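Local coordinates for protein flavodoxin (Bacillus cereus, PDB 6FSG) that binds flavin mononucleotide and probably serves as a low-potential electron donor to a number of redox enzymes, at residues A[84-88]-A[138-142]; A[41-46]-A[71-75]. All coordinates share one frame; numbering follows the deposited sequence. Where two conformers were deposited one is given.

Interaction 1 of 2, residues A[84-88]-A[138-142]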
loop_
_atom_site.group_PDB
_atom_site.type_symbol
_atom_site.label_atom_id
_atom_site.label_comp_id
_atom_site.label_asym_id
_atom_site.label_seq_id
_atom_site.Cartn_x
_atom_site.Cartn_y
_atom_site.Cartn_z
ATOM N N LYS A 84 1.236 11.165 -5.399
ATOM C CA LYS A 84 2.258 10.635 -4.499
ATOM C C LYS A 84 1.815 9.250 -4.035
ATOM O O LYS A 84 0.648 9.067 -3.670
ATOM C CB LYS A 84 2.439 11.523 -3.266
ATOM C CG LYS A 84 2.434 13.017 -3.530
ATOM C CD LYS A 84 3.513 13.448 -4.489
ATOM C CE LYS A 84 3.483 14.972 -4.699
ATOM N NZ LYS A 84 2.394 15.406 -5.634
ATOM N N ALA A 85 2.733 8.281 -4.044
ATOM C CA ALA A 85 2.363 6.904 -3.729
ATOM C C ALA A 85 3.421 6.186 -2.896
ATOM O O ALA A 85 4.601 6.537 -2.895
ATOM C CB ALA A 85 2.053 6.111 -5.012
ATOM N N ALA A 86 2.979 5.130 -2.215
ATOM C CA ALA A 86 3.864 4.283 -1.426
ATOM C C ALA A 86 3.178 2.941 -1.201
ATOM O O ALA A 86 1.957 2.824 -1.337
ATOM C CB ALA A 86 4.191 4.946 -0.084
ATOM N N VAL A 87 3.973 1.933 -0.824
ATOM C CA VAL A 87 3.491 0.559 -0.671
ATOM C C VAL A 87 4.121 -0.097 0.552
ATOM O O VAL A 87 5.302 0.110 0.846
ATOM C CB VAL A 87 3.817 -0.257 -1.940
ATOM C CG1 VAL A 87 3.262 -1.663 -1.881
ATOM C CG2 VAL A 87 3.275 0.428 -3.185
ATOM N N PHE A 88 3.329 -0.935 1.234
ATOM C CA PHE A 88 3.765 -1.690 2.404
ATOM C C PHE A 88 3.182 -3.103 2.346
ATOM O O PHE A 88 2.259 -3.383 1.575
ATOM C CB PHE A 88 3.328 -1.025 3.727
ATOM C CG PHE A 88 1.833 -0.993 3.929
ATOM C CD1 PHE A 88 1.069 0.050 3.426
ATOM C CD2 PHE A 88 1.193 -1.993 4.644
ATOM C CE1 PHE A 88 -0.304 0.074 3.608
ATOM C CE2 PHE A 88 -0.179 -1.965 4.829
ATOM C CZ PHE A 88 -0.923 -0.941 4.307
ATOM N N PHE A 138 6.626 5.637 8.354
ATOM C CA PHE A 138 6.100 5.590 6.986
ATOM C C PHE A 138 4.974 6.604 6.794
ATOM O O PHE A 138 4.990 7.390 5.839
ATOM C CB PHE A 138 5.634 4.152 6.741
ATOM C CG PHE A 138 5.126 3.839 5.348
ATOM C CD1 PHE A 138 3.812 4.102 4.994
ATOM C CD2 PHE A 138 5.925 3.162 4.449
ATOM C CE1 PHE A 138 3.316 3.751 3.759
ATOM C CE2 PHE A 138 5.437 2.811 3.198
ATOM C CZ PHE A 138 4.120 3.099 2.864
ATOM N N GLY A 139 3.992 6.617 7.698
ATOM C CA GLY A 139 2.918 7.591 7.581
ATOM C C GLY A 139 3.405 9.023 7.696
ATOM O O GLY A 139 2.987 9.893 6.929
ATOM N N ALA A 140 4.303 9.287 8.652
ATOM C CA ALA A 140 4.825 10.636 8.845
ATOM C C ALA A 140 5.630 11.099 7.636
ATOM O O ALA A 140 5.513 12.252 7.211
ATOM C CB ALA A 140 5.715 10.669 10.085
ATOM N N GLU A 141 6.465 10.223 7.072
ATOM C CA GLU A 141 7.256 10.613 5.909
ATOM C C GLU A 141 6.374 10.790 4.676
ATOM O O GLU A 141 6.630 11.671 3.845
ATOM C CB GLU A 141 8.372 9.596 5.663
ATOM C CG GLU A 141 9.478 9.641 6.710
ATOM C CD GLU A 141 10.271 10.919 6.624
ATOM O OE1 GLU A 141 10.742 11.220 5.511
ATOM O OE2 GLU A 141 10.393 11.630 7.644
ATOM N N PHE A 142 5.340 9.955 4.532
ATOM C CA PHE A 142 4.437 10.104 3.396
ATOM C C PHE A 142 3.799 11.492 3.382
ATOM O O PHE A 142 3.772 12.172 2.346
ATOM C CB PHE A 142 3.363 9.010 3.410
ATOM C CG PHE A 142 2.508 9.009 2.173
ATOM C CD1 PHE A 142 2.929 8.379 1.007
ATOM C CD2 PHE A 142 1.301 9.671 2.158
ATOM C CE1 PHE A 142 2.151 8.411 -0.148
ATOM C CE2 PHE A 142 0.515 9.682 1.020
ATOM C CZ PHE A 142 0.945 9.054 -0.135
#
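Phe-142 N donates to Phe-138 O at 2.9 Å, and this single turn of helix sets the spacing of the two rings that reach strand 84-88; no hydrogen bond passes between helix and strand. In both phenylalanines CG lies anti to the backbone N (chi1 -176° in Phe-138, -173° in Phe-142), which sends the rings off the helix toward the sheet. The methyl of Ala-86 is where they converge: its CB is 3.5 Å from Phe-138 CZ and 3.8 Å from Phe-142 CD1, approaching each ring obliquely. Beyond it the rings divide the strand between them. Phe-142 presents its edge to the start of the strand, with CZ 3.5 Å from Lys-84 O close to the ring plane, while Phe-138 brings CE2 to 3.6 Å from Val-87 O and CZ to 4.3 Å from Phe-88 CB. With only a methyl between them, both rings come close to backbone atoms of the strand. The contact places helix 129-144 on one face of the parallel sheet of the α/β/α sandwich. The two segments run nearly antiparallel, at 169°, with their axes 10.3 Å apart. Both rings also rest on Ile-53 of strand 51-55, Phe-138 on Leu-118 and Phe-142 on Val-117 of strand 115-124; Phe-88 leans on helix 13-26, whereas Ala-85 and Val-87 pack against helix 100-111 across the sheet.

Interaction 2 of 2, residues A[41-46]-A[71-75]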
loop_
_atom_site.group_PDB
_atom_site.type_symbol
_atom_site.label_atom_id
_atom_site.label_comp_id
_atom_site.label_asym_id
_atom_site.label_seq_id
_atom_site.Cartn_x
_atom_site.Cartn_y
_atom_site.Cartn_z
ATOM N N PRO A 41 -12.836 -2.646 -4.747
ATOM C CA PRO A 41 -12.718 -1.318 -5.356
ATOM C C PRO A 41 -12.227 -1.401 -6.797
ATOM O O PRO A 41 -11.409 -2.253 -7.149
ATOM C CB PRO A 41 -11.688 -0.618 -4.462
ATOM C CG PRO A 41 -10.829 -1.759 -3.945
ATOM C CD PRO A 41 -11.814 -2.879 -3.707
ATOM N N GLU A 42 -12.729 -0.507 -7.635
ATOM C CA GLU A 42 -12.229 -0.405 -8.999
ATOM C C GLU A 42 -11.001 0.498 -9.049
ATOM O O GLU A 42 -10.938 1.526 -8.362
ATOM C CB GLU A 42 -13.320 0.102 -9.942
ATOM C CG GLU A 42 -13.934 1.422 -9.563
ATOM C CD GLU A 42 -15.055 1.818 -10.507
ATOM O OE1 GLU A 42 -15.465 0.977 -11.333
ATOM O OE2 GLU A 42 -15.529 2.968 -10.421
ATOM N N ALA A 43 -10.018 0.100 -9.868
ATOM C CA ALA A 43 -8.757 0.831 -9.928
ATOM C C ALA A 43 -8.943 2.285 -10.345
ATOM O O ALA A 43 -8.124 3.135 -9.976
ATOM C CB ALA A 43 -7.765 0.124 -10.854
ATOM N N SER A 44 -9.998 2.597 -11.111
ATOM C CA SER A 44 -10.198 3.971 -11.561
ATOM C C SER A 44 -10.301 4.954 -10.402
ATOM O O SER A 44 -10.046 6.148 -10.592
ATOM C CB SER A 44 -11.449 4.091 -12.439
ATOM O OG SER A 44 -12.617 3.671 -11.760
ATOM N N ILE A 45 -10.666 4.492 -9.202
ATOM C CA ILE A 45 -10.801 5.438 -8.097
ATOM C C ILE A 45 -9.462 6.076 -7.742
ATOM O O ILE A 45 -9.424 7.197 -7.221
ATOM C CB ILE A 45 -11.521 4.862 -6.856
ATOM C CG1 ILE A 45 -10.644 3.880 -6.082
ATOM C CG2 ILE A 45 -12.844 4.248 -7.266
ATOM C CD1 ILE A 45 -11.327 3.345 -4.833
ATOM N N LEU A 46 -8.347 5.393 -8.029
ATOM C CA LEU A 46 -7.041 5.957 -7.701
ATOM C C LEU A 46 -6.795 7.287 -8.397
ATOM O O LEU A 46 -5.986 8.089 -7.915
ATOM C CB LEU A 46 -5.915 5.001 -8.075
ATOM C CG LEU A 46 -5.905 3.651 -7.368
ATOM C CD1 LEU A 46 -4.656 2.898 -7.738
ATOM C CD2 LEU A 46 -6.016 3.767 -5.850
ATOM N N PHE A 71 -7.815 -5.864 -10.007
ATOM C CA PHE A 71 -7.425 -4.469 -9.800
ATOM C C PHE A 71 -6.101 -4.167 -10.491
ATOM O O PHE A 71 -5.952 -3.134 -11.158
ATOM C CB PHE A 71 -7.320 -4.251 -8.291
ATOM C CG PHE A 71 -7.060 -2.829 -7.854
ATOM C CD1 PHE A 71 -5.765 -2.307 -7.844
ATOM C CD2 PHE A 71 -8.098 -2.039 -7.381
ATOM C CE1 PHE A 71 -5.516 -1.020 -7.394
ATOM C CE2 PHE A 71 -7.852 -0.759 -6.922
ATOM C CZ PHE A 71 -6.559 -0.243 -6.942
ATOM N N TYR A 72 -5.132 -5.073 -10.352
ATOM C CA TYR A 72 -3.820 -4.908 -10.967
ATOM C C TYR A 72 -3.927 -4.811 -12.483
ATOM O O TYR A 72 -3.273 -3.965 -13.102
ATOM C CB TYR A 72 -2.938 -6.076 -10.528
ATOM C CG TYR A 72 -1.533 -6.101 -11.082
ATOM C CD1 TYR A 72 -0.558 -5.229 -10.613
ATOM C CD2 TYR A 72 -1.174 -7.024 -12.053
ATOM C CE1 TYR A 72 0.731 -5.272 -11.104
ATOM C CE2 TYR A 72 0.104 -7.069 -12.547
ATOM C CZ TYR A 72 1.057 -6.195 -12.077
ATOM O OH TYR A 72 2.333 -6.278 -12.598
ATOM N N ASP A 73 -4.717 -5.692 -13.102
ATOM C CA ASP A 73 -4.964 -5.576 -14.535
ATOM C C ASP A 73 -5.525 -4.199 -14.873
ATOM O O ASP A 73 -5.029 -3.513 -15.774
ATOM C CB ASP A 73 -5.931 -6.673 -14.984
ATOM C CG ASP A 73 -5.315 -8.065 -14.931
ATOM O OD1 ASP A 73 -4.076 -8.182 -14.800
ATOM O OD2 ASP A 73 -6.082 -9.046 -15.036
ATOM N N ALA A 74 -6.550 -3.766 -14.133
ATOM C CA ALA A 74 -7.230 -2.510 -14.430
ATOM C C ALA A 74 -6.320 -1.301 -14.255
ATOM O O ALA A 74 -6.603 -0.242 -14.831
ATOM C CB ALA A 74 -8.493 -2.398 -13.566
ATOM N N MET A 75 -5.210 -1.449 -13.528
ATOM C CA MET A 75 -4.287 -0.333 -13.368
ATOM C C MET A 75 -3.607 0.036 -14.681
ATOM O O MET A 75 -3.108 1.158 -14.806
ATOM C CB MET A 75 -3.236 -0.635 -12.291
ATOM C CG MET A 75 -3.759 -0.668 -10.850
ATOM S SD MET A 75 -2.483 -1.087 -9.650
ATOM C CE MET A 75 -1.592 0.462 -9.513
#
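Phe-71 dominates its side of the contact, gripping segment 41-46 by ring face and ring edge at once. Ala-43 CB stands over the face in a CH-pi contact, 4.0 Å from the centroid and only 7° off the ring normal, with Ala-43 CA 3.5 Å from Phe-71 CE2. At the edge Pro-41 O lies in the ring plane, 3.3 Å from Phe-71 CD2. Leu-46 approaches obliquely, its CD1 branch 3.8 Å from Phe-71 CZ. One turn on, Ala-74 CB meets Ala-43 CB at 3.8 Å, methyl against methyl. Met-75 follows: its CG is 4.1 Å from Ala-43 CB, and the bend at chi3 (77°) swings CE toward Leu-46 CD1, at 4.3 Å. Ala-43 CB is thus touched by all three residues, with the Phe-71 carbonyl oxygen also close to it, and the 3-10 turn through Leu-46 N and Ala-43 O brings Leu-46 round to the same side. Leu-46 and Phe-71 both continue onto Ile-6 of strand 2-7. The arrangement belongs to the flavodoxin fold, in which the connection from strand 31-36 to strand 51-55 and the short helix 69-74 cover, with helix 100-111, one face of the five-stranded parallel sheet, whose strand order is 2-1-3-4-5.

The two interactions illustrate how a central sheet is clothed on both faces. Both segments of interaction 2 precede those of interaction 1 in sequence, and strand 84-91 is the next regular element after helix 69-74. The centres of the two contacts lie 19 Å apart and their nearest atoms about 8 Å, without touching; Leu-109 of helix 100-111 stands between them, meeting Met-75 from one contact and Ala-85 and Val-87 from the other. Interaction 1 comes closer to the cofactor: the Phe-88 side chain is about 8 Å from the bound FMN and about 4 Å from that of Thr-14, an FMN-binding residue. Interaction 2 lies away from that site, the Met-75 side chain being about 10 Å from a bound glucose.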